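Local atomic coordinates of putative mandelate racemase (Bordetella bronchiseptica, PDB entry 3OZY), a protein that is of unknown function but belongs to the enolase superfamily, whose members act on carboxylate substrates, and binds magnesium ions and probably a sugar diacid such as m-xylarate. Residues V139-S144 with G351-P356; Q165-A170 with Y344-E349. All blocks are in the same frame, centred on the assembly; numbering follows the deposited sequence.

Interaction 1. Residues V139-S144 with G351-P356; sequences VRAYAS and GLVQPP
Val353 turns CG1 anti to its carbonyl carbon (chi1 -61°). This leaves CG2 between the backbone N and the carbonyl carbon and brings this methyl 3.5 Å from Val139 O. Leu352 has CG anti to its carbonyl carbon (chi1 -45°). From there its CD2 branch reaches over the backbone of Arg140 and lies 3.6 Å from Arg140 N. The motif is a short antiparallel ladder. The two-residue strand 352-353 runs along the start of strand 139-146, the first strand of the enolase-type beta/alpha barrel. Val139 and Val353 form a hydrogen-bonded pair. Val139 N donates to Val353 O at 2.8 Å, in the carbonyl plane, and Val353 N donates back to Val139 O over the same distance from a position tilted out of the plane. Arg140 and Leu352 form the adjoining non-hydrogen-bonded pair, with both side chains on one face. The valines share the other face, where Val139 also packs on Leu316 and Val319 of helix 309-321. Ala141 adds a small apolar touch, its CB against Val353 CG1. Strand 352-353 pairs along the edge of 139-146 that strand 169-173 takes up farther on, at Ala143. The opposite edge bonds, backbone to backbone, to Phe328 and Trp330 of the last barrel strand. Gly351, with positive phi, leads into the short strand and supplies the ladder's last acceptor. Ala141 N donates to Gly351 O at 3.2 Å, with an N-H...O angle of 171°. A water also donates to Gly351 O, at 2.7 Å. That same water donates to Ala141 O, 2.6 Å away.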
ATOM      1  N   VAL A 139     -29.312 -10.410  10.219  1.00  9.18           N
ATOM      2  CA  VAL A 139     -28.265 -10.668   9.244  1.00  9.47           C
ATOM      3  C   VAL A 139     -27.666 -12.064   9.446  1.00  8.04           C
ATOM      4  O   VAL A 139     -27.162 -12.376  10.523  1.00  9.01           O
ATOM      5  CB  VAL A 139     -27.160  -9.594   9.387  1.00  9.35           C
ATOM      6  CG1 VAL A 139     -25.926  -9.946   8.556  1.00 10.71           C
ATOM      7  CG2 VAL A 139     -27.704  -8.218   9.010  1.00 10.63           C
ATOM      8  N   ARG A 140     -27.721 -12.899   8.413  1.00  8.23           N
ATOM      9  CA  ARG A 140     -27.156 -14.244   8.511  1.00 10.00           C
ATOM     10  C   ARG A 140     -25.637 -14.208   8.679  1.00  9.44           C
ATOM     11  O   ARG A 140     -24.929 -13.596   7.865  1.00  8.92           O
ATOM     12  CB  ARG A 140     -27.518 -15.067   7.279  1.00 10.47           C
ATOM     13  CG  ARG A 140     -27.006 -16.489   7.362  1.00 11.42           C
ATOM     14  CD  ARG A 140     -26.958 -17.120   5.998  1.00 27.76           C
ATOM     15  NE  ARG A 140     -26.913 -18.573   6.086  1.00 21.76           N
ATOM     16  CZ  ARG A 140     -26.985 -19.370   5.035  1.00 17.71           C
ATOM     17  NH1 ARG A 140     -27.104 -18.840   3.822  1.00 35.74           N
ATOM     18  NH2 ARG A 140     -26.944 -20.689   5.189  1.00 27.50           N
ATOM     19  N   ALA A 141     -25.149 -14.857   9.734  1.00  8.44           N
ATOM     20  CA  ALA A 141     -23.723 -14.866  10.065  1.00  8.18           C
ATOM     21  C   ALA A 141     -23.074 -16.206   9.751  1.00  8.19           C
ATOM     22  O   ALA A 141     -23.750 -17.240   9.636  1.00  9.08           O
ATOM     23  CB  ALA A 141     -23.513 -14.530  11.541  1.00  8.09           C
ATOM     24  N   TYR A 142     -21.758 -16.196   9.611  1.00  6.49           N
ATOM     25  CA  TYR A 142     -21.007 -17.429   9.511  1.00  7.48           C
ATOM     26  C   TYR A 142     -19.895 -17.448  10.538  1.00  6.39           C
ATOM     27  O   TYR A 142     -19.344 -16.405  10.891  1.00  7.39           O
ATOM     28  CB  TYR A 142     -20.462 -17.657   8.100  1.00  7.03           C
ATOM     29  CG  TYR A 142     -19.280 -16.810   7.638  1.00  6.87           C
ATOM     30  CD1 TYR A 142     -17.969 -17.185   7.932  1.00  7.40           C
ATOM     31  CD2 TYR A 142     -19.473 -15.690   6.825  1.00  5.96           C
ATOM     32  CE1 TYR A 142     -16.885 -16.452   7.456  1.00  6.37           C
ATOM     33  CE2 TYR A 142     -18.397 -14.944   6.357  1.00  7.14           C
ATOM     34  CZ  TYR A 142     -17.107 -15.330   6.672  1.00  6.17           C
ATOM     35  OH  TYR A 142     -16.011 -14.616   6.200  1.00  7.34           O
ATOM     36  N   ALA A 143     -19.558 -18.650  10.997  1.00  7.77           N
ATOM     37  CA  ALA A 143     -18.524 -18.833  12.005  1.00  6.81           C
ATOM     38  C   ALA A 143     -17.160 -18.801  11.333  1.00  6.84           C
ATOM     39  O   ALA A 143     -16.864 -19.634  10.472  1.00  7.69           O
ATOM     40  CB  ALA A 143     -18.732 -20.166  12.737  1.00  7.96           C
ATOM     41  N   SER A 144     -16.330 -17.849  11.748  1.00  6.82           N
ATOM     42  CA  SER A 144     -15.026 -17.641  11.147  1.00  6.81           C
ATOM     43  C   SER A 144     -13.934 -17.909  12.189  1.00  7.38           C
ATOM     44  O   SER A 144     -13.846 -17.157  13.156  1.00  7.53           O
ATOM     45  CB  SER A 144     -14.949 -16.187  10.667  1.00  8.27           C
ATOM     46  OG  SER A 144     -13.725 -15.927  10.010  1.00  7.60           O
ATOM     47  N   GLY A 351     -29.976 -18.178  13.322  1.00 15.23           N
ATOM     48  CA  GLY A 351     -28.774 -17.983  12.528  1.00 12.61           C
ATOM     49  C   GLY A 351     -28.446 -16.536  12.206  1.00 11.28           C
ATOM     50  O   GLY A 351     -27.459 -16.267  11.512  1.00 10.53           O
ATOM     51  N   LEU A 352     -29.253 -15.608  12.720  1.00 11.21           N
ATOM     52  CA  LEU A 352     -29.124 -14.186  12.398  1.00 10.68           C
ATOM     53  C   LEU A 352     -28.620 -13.365  13.575  1.00 11.73           C
ATOM     54  O   LEU A 352     -28.934 -13.663  14.732  1.00 13.30           O
ATOM     55  CB  LEU A 352     -30.473 -13.618  11.973  1.00 13.30           C
ATOM     56  CG  LEU A 352     -31.313 -14.418  10.986  1.00 13.18           C
ATOM     57  CD1 LEU A 352     -32.573 -13.619  10.665  1.00 15.30           C
ATOM     58  CD2 LEU A 352     -30.537 -14.749   9.711  1.00 15.13           C
ATOM     59  N   VAL A 353     -27.854 -12.315  13.276  1.00 11.84           N
ATOM     60  CA  VAL A 353     -27.477 -11.315  14.273  1.00 11.44           C
ATOM     61  C   VAL A 353     -28.164  -9.989  13.941  1.00 12.69           C
ATOM     62  O   VAL A 353     -28.577  -9.757  12.806  1.00 13.31           O
ATOM     63  CB  VAL A 353     -25.941 -11.103  14.345  1.00 11.29           C
ATOM     64  CG1 VAL A 353     -25.234 -12.393  14.751  1.00 12.75           C
ATOM     65  CG2 VAL A 353     -25.402 -10.610  13.010  1.00 13.37           C
ATOM     66  N   GLN A 354     -28.287  -9.121  14.939  1.00 15.53           N
ATOM     67  CA  GLN A 354     -28.833  -7.785  14.722  1.00 15.54           C
ATOM     68  C   GLN A 354     -27.755  -6.755  15.003  1.00 14.16           C
ATOM     69  O   GLN A 354     -26.924  -6.951  15.888  1.00 13.51           O
ATOM     70  CB  GLN A 354     -30.036  -7.527  15.634  1.00 18.61           C
ATOM     71  CG  GLN A 354     -31.279  -8.363  15.312  1.00 21.69           C
ATOM     72  CD  GLN A 354     -32.019  -7.891  14.070  1.00 22.44           C
ATOM     73  OE1 GLN A 354     -31.628  -6.916  13.420  1.00 29.82           O
ATOM     74  NE2 GLN A 354     -33.100  -8.586  13.734  1.00 44.92           N
ATOM     75  N   PRO A 355     -27.758  -5.644  14.254  1.00 16.30           N
ATOM     76  CA  PRO A 355     -26.776  -4.597  14.542  1.00 14.29           C
ATOM     77  C   PRO A 355     -27.026  -3.987  15.921  1.00 16.13           C
ATOM     78  O   PRO A 355     -28.148  -4.057  16.418  1.00 15.54           O
ATOM     79  CB  PRO A 355     -27.036  -3.558  13.440  1.00 18.92           C
ATOM     80  CG  PRO A 355     -28.434  -3.809  12.996  1.00 20.33           C
ATOM     81  CD  PRO A 355     -28.636  -5.294  13.123  1.00 19.14           C
ATOM     82  N   PRO A 356     -25.986  -3.409  16.537  1.00 16.80           N
ATOM     83  CA  PRO A 356     -26.161  -2.686  17.800  1.00 18.78           C
ATOM     84  C   PRO A 356     -27.196  -1.579  17.631  1.00 15.35           C
ATOM     85  O   PRO A 356     -27.293  -0.976  16.560  1.00 16.86           O
ATOM     86  CB  PRO A 356     -24.773  -2.087  18.055  1.00 19.42           C
ATOM     87  CG  PRO A 356     -23.829  -2.943  17.263  1.00 18.52           C
ATOM     88  CD  PRO A 356     -24.602  -3.330  16.038  1.00 17.53           C
TER
HETATM   89  O   HOH W   1     -26.028 -18.273  10.500  1.00 11.58           O

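Interaction 2. Residues Q165-A170 with Y344-E349; sequences QGFTAA and YDLKLE
Leu348 puts one methyl, CD1, over the centre of the Phe167 ring. The carbon lies 3.6 Å from the ring centroid and only 6° off the ring normal, a CH-pi contact made squarely on the face. All six ring carbons are therefore at nearly equal distance from this methyl. The two side chains cross at about a right angle. CD1 also reaches the main chain beside the ring: Leu348 CD1 is 3.6 Å from Gly166 C and 3.7 Å from Phe167 N. Leu346 comes from the opposite direction to Phe167. Its CD2 meets Phe167 CZ obliquely at 4.1 Å.

With CG anti to its carbonyl carbon (chi1 -74°), Phe167 holds its ring beside its own backbone N, and Leu348 CD1 meets both. Gly166 closes helix 152-164 with a Schellman motif. Its positive phi favours glycine, and with no side chain there Leu348 CD1 can approach the backbone closely. No direct hydrogen bond joins the two segments. A water spans them instead, donating to Gln165 O at 3.0 Å and, over a longer 3.3 Å, to Leu348 O.

Farther out, Phe167 packs on Trp162 of helix 152-164 and on Ile332. It also touches Ala141 and Ala143 of strand 139-146. The contact thus joins the late loop 344-349 to the turn between helix 152-164 and strand 169-173, the first helix and second strand of the barrel.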
ATOM      1  N   GLN A 165     -24.370 -24.252  17.874  1.00 15.52           N
ATOM      2  CA  GLN A 165     -24.449 -22.939  18.513  1.00 15.35           C
ATOM      3  C   GLN A 165     -25.406 -21.989  17.795  1.00 16.20           C
ATOM      4  O   GLN A 165     -25.719 -20.913  18.307  1.00 19.71           O
ATOM      5  CB  GLN A 165     -23.061 -22.297  18.616  1.00 18.77           C
ATOM      6  CG  GLN A 165     -22.138 -22.984  19.607  1.00 21.90           C
ATOM      7  CD  GLN A 165     -22.691 -22.960  21.019  1.00 30.40           C
ATOM      8  OE1 GLN A 165     -22.842 -24.002  21.657  1.00 41.22           O
ATOM      9  NE2 GLN A 165     -23.006 -21.767  21.511  1.00 37.31           N
ATOM     10  N   GLY A 166     -25.868 -22.386  16.614  1.00 13.79           N
ATOM     11  CA  GLY A 166     -26.849 -21.604  15.883  1.00 14.28           C
ATOM     12  C   GLY A 166     -26.393 -21.098  14.525  1.00 13.37           C
ATOM     13  O   GLY A 166     -27.184 -20.518  13.790  1.00 15.22           O
ATOM     14  N   PHE A 167     -25.129 -21.315  14.177  1.00 12.50           N
ATOM     15  CA  PHE A 167     -24.647 -20.864  12.870  1.00  9.69           C
ATOM     16  C   PHE A 167     -25.193 -21.732  11.735  1.00 10.64           C
ATOM     17  O   PHE A 167     -25.270 -22.957  11.863  1.00 12.30           O
ATOM     18  CB  PHE A 167     -23.119 -20.871  12.823  1.00 10.45           C
ATOM     19  CG  PHE A 167     -22.476 -19.758  13.604  1.00  9.35           C
ATOM     20  CD1 PHE A 167     -22.362 -18.485  13.054  1.00 10.28           C
ATOM     21  CD2 PHE A 167     -21.965 -19.980  14.873  1.00  9.77           C
ATOM     22  CE1 PHE A 167     -21.766 -17.453  13.758  1.00 10.08           C
ATOM     23  CE2 PHE A 167     -21.355 -18.950  15.580  1.00  9.80           C
ATOM     24  CZ  PHE A 167     -21.264 -17.684  15.020  1.00  9.84           C
ATOM     25  N   THR A 168     -25.550 -21.099  10.618  1.00  9.17           N
ATOM     26  CA  THR A 168     -26.031 -21.802   9.434  1.00 10.07           C
ATOM     27  C   THR A 168     -24.958 -21.841   8.346  1.00  8.32           C
ATOM     28  O   THR A 168     -25.214 -22.269   7.222  1.00  9.34           O
ATOM     29  CB  THR A 168     -27.294 -21.130   8.851  1.00 11.25           C
ATOM     30  OG1 THR A 168     -26.975 -19.809   8.391  1.00 12.76           O
ATOM     31  CG2 THR A 168     -28.399 -21.055   9.904  1.00 14.23           C
ATOM     32  N   ALA A 169     -23.755 -21.395   8.698  1.00  8.60           N
ATOM     33  CA  ALA A 169     -22.653 -21.267   7.752  1.00  8.09           C
ATOM     34  C   ALA A 169     -21.353 -21.160   8.537  1.00  7.27           C
ATOM     35  O   ALA A 169     -21.340 -20.662   9.666  1.00  8.00           O
ATOM     36  CB  ALA A 169     -22.843 -20.014   6.889  1.00  8.73           C
ATOM     37  N   ALA A 170     -20.254 -21.620   7.946  1.00  6.98           N
ATOM     38  CA  ALA A 170     -18.951 -21.527   8.591  1.00  6.92           C
ATOM     39  C   ALA A 170     -17.868 -21.607   7.528  1.00  7.56           C
ATOM     40  O   ALA A 170     -18.122 -22.050   6.407  1.00  7.28           O
ATOM     41  CB  ALA A 170     -18.772 -22.646   9.616  1.00  7.59           C
ATOM     42  N   TYR A 344     -21.558  -4.843  23.299  1.00 22.76           N
ATOM     43  CA  TYR A 344     -22.230  -5.581  22.229  1.00 20.35           C
ATOM     44  C   TYR A 344     -21.638  -6.979  22.051  1.00 19.60           C
ATOM     45  O   TYR A 344     -20.436  -7.117  21.819  1.00 22.44           O
ATOM     46  CB  TYR A 344     -22.160  -4.800  20.917  1.00 21.31           C
ATOM     47  CG  TYR A 344     -22.767  -5.533  19.748  1.00 19.45           C
ATOM     48  CD1 TYR A 344     -24.140  -5.738  19.666  1.00 17.06           C
ATOM     49  CD2 TYR A 344     -21.969  -6.028  18.727  1.00 14.97           C
ATOM     50  CE1 TYR A 344     -24.697  -6.419  18.594  1.00 16.33           C
ATOM     51  CE2 TYR A 344     -22.514  -6.701  17.657  1.00 12.73           C
ATOM     52  CZ  TYR A 344     -23.874  -6.896  17.592  1.00 14.24           C
ATOM     53  OH  TYR A 344     -24.412  -7.570  16.524  1.00 14.36           O
ATOM     54  N   ASP A 345     -22.493  -8.000  22.150  1.00 17.77           N
ATOM     55  CA  ASP A 345     -22.086  -9.410  22.165  1.00 21.52           C
ATOM     56  C   ASP A 345     -22.738 -10.224  21.047  1.00 17.58           C
ATOM     57  O   ASP A 345     -23.756  -9.815  20.498  1.00 18.74           O
ATOM     58  CB  ASP A 345     -22.501 -10.059  23.491  1.00 22.17           C
ATOM     59  CG  ASP A 345     -21.845  -9.416  24.690  1.00 34.18           C
ATOM     60  OD1 ASP A 345     -20.742  -8.859  24.532  1.00 35.28           O
ATOM     61  OD2 ASP A 345     -22.427  -9.474  25.792  1.00 45.21           O
ATOM     62  N   LEU A 346     -22.171 -11.392  20.745  1.00 15.98           N
ATOM     63  CA  LEU A 346     -22.814 -12.335  19.826  1.00 15.55           C
ATOM     64  C   LEU A 346     -24.155 -12.807  20.373  1.00 19.91           C
ATOM     65  O   LEU A 346     -24.238 -13.289  21.507  1.00 20.33           O
ATOM     66  CB  LEU A 346     -21.928 -13.559  19.569  1.00 13.29           C
ATOM     67  CG  LEU A 346     -22.496 -14.670  18.677  1.00 13.44           C
ATOM     68  CD1 LEU A 346     -22.743 -14.188  17.249  1.00 14.19           C
ATOM     69  CD2 LEU A 346     -21.562 -15.868  18.676  1.00 16.34           C
ATOM     70  N   LYS A 347     -25.195 -12.676  19.559  1.00 16.28           N
ATOM     71  CA  LYS A 347     -26.504 -13.246  19.865  1.00 16.26           C
ATOM     72  C   LYS A 347     -27.154 -13.736  18.579  1.00 17.19           C
ATOM     73  O   LYS A 347     -27.559 -12.931  17.731  1.00 18.20           O
ATOM     74  CB  LYS A 347     -27.401 -12.214  20.553  1.00 19.88           C
ATOM     75  CG  LYS A 347     -28.763 -12.758  20.961  1.00 30.47           C
ATOM     76  CD  LYS A 347     -29.636 -11.667  21.562  1.00 41.12           C
ATOM     77  CE  LYS A 347     -28.980 -11.040  22.784  1.00 53.34           C
ATOM     78  NZ  LYS A 347     -28.772 -12.028  23.883  1.00 59.18           N
ATOM     79  N   LEU A 348     -27.234 -15.055  18.426  1.00 17.12           N
ATOM     80  CA  LEU A 348     -27.843 -15.664  17.245  1.00 17.19           C
ATOM     81  C   LEU A 348     -29.293 -16.049  17.476  1.00 22.31           C
ATOM     82  O   LEU A 348     -29.620 -16.712  18.457  1.00 23.57           O
ATOM     83  CB  LEU A 348     -27.074 -16.915  16.810  1.00 17.66           C
ATOM     84  CG  LEU A 348     -25.704 -16.742  16.161  1.00 14.94           C
ATOM     85  CD1 LEU A 348     -25.007 -18.086  15.995  1.00 17.10           C
ATOM     86  CD2 LEU A 348     -25.794 -16.013  14.816  1.00 13.88           C
ATOM     87  N   GLU A 349     -30.152 -15.634  16.555  1.00 17.20           N
ATOM     88  CA  GLU A 349     -31.540 -16.079  16.514  1.00 19.94           C
ATOM     89  C   GLU A 349     -31.843 -16.600  15.121  1.00 20.13           C
ATOM     90  O   GLU A 349     -31.832 -15.840  14.153  1.00 17.41           O
ATOM     91  CB  GLU A 349     -32.482 -14.924  16.846  1.00 23.69           C
ATOM     92  CG  GLU A 349     -32.427 -14.484  18.298  1.00 41.77           C
ATOM     93  CD  GLU A 349     -33.031 -15.512  19.236  1.00 53.59           C
ATOM     94  OE1 GLU A 349     -34.251 -15.766  19.133  1.00 69.17           O
ATOM     95  OE2 GLU A 349     -32.290 -16.063  20.078  1.00 54.76           O
TER
HETATM   96  O   HOH W   2     -28.319 -19.637  19.074  1.00 33.90           O

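Overall arrangement
The centres of interactions 1 and 2 lie about 6 Å apart, on the same side of the chain's centre. Along the chain the segments come in the order 139-144, 165-170, 344-349, 351-356, so interaction 2 is nested inside the loop closed by interaction 1. Both reach one sheet, in which strands 139-146 and 169-173 are parallel neighbours. Hydrogen bonds probably link the two contacts directly: Arg140 NE with Thr168 OG1 at 2.6 Å, and Tyr344 OH with Gln354 O at 2.7 Å. Val353 also touches Leu348. Together they tie the late segment 344-356 to the N-terminal end of the first two barrel strands, away from the end carrying the magnesium ligands Asp201, Glu227 and Glu254.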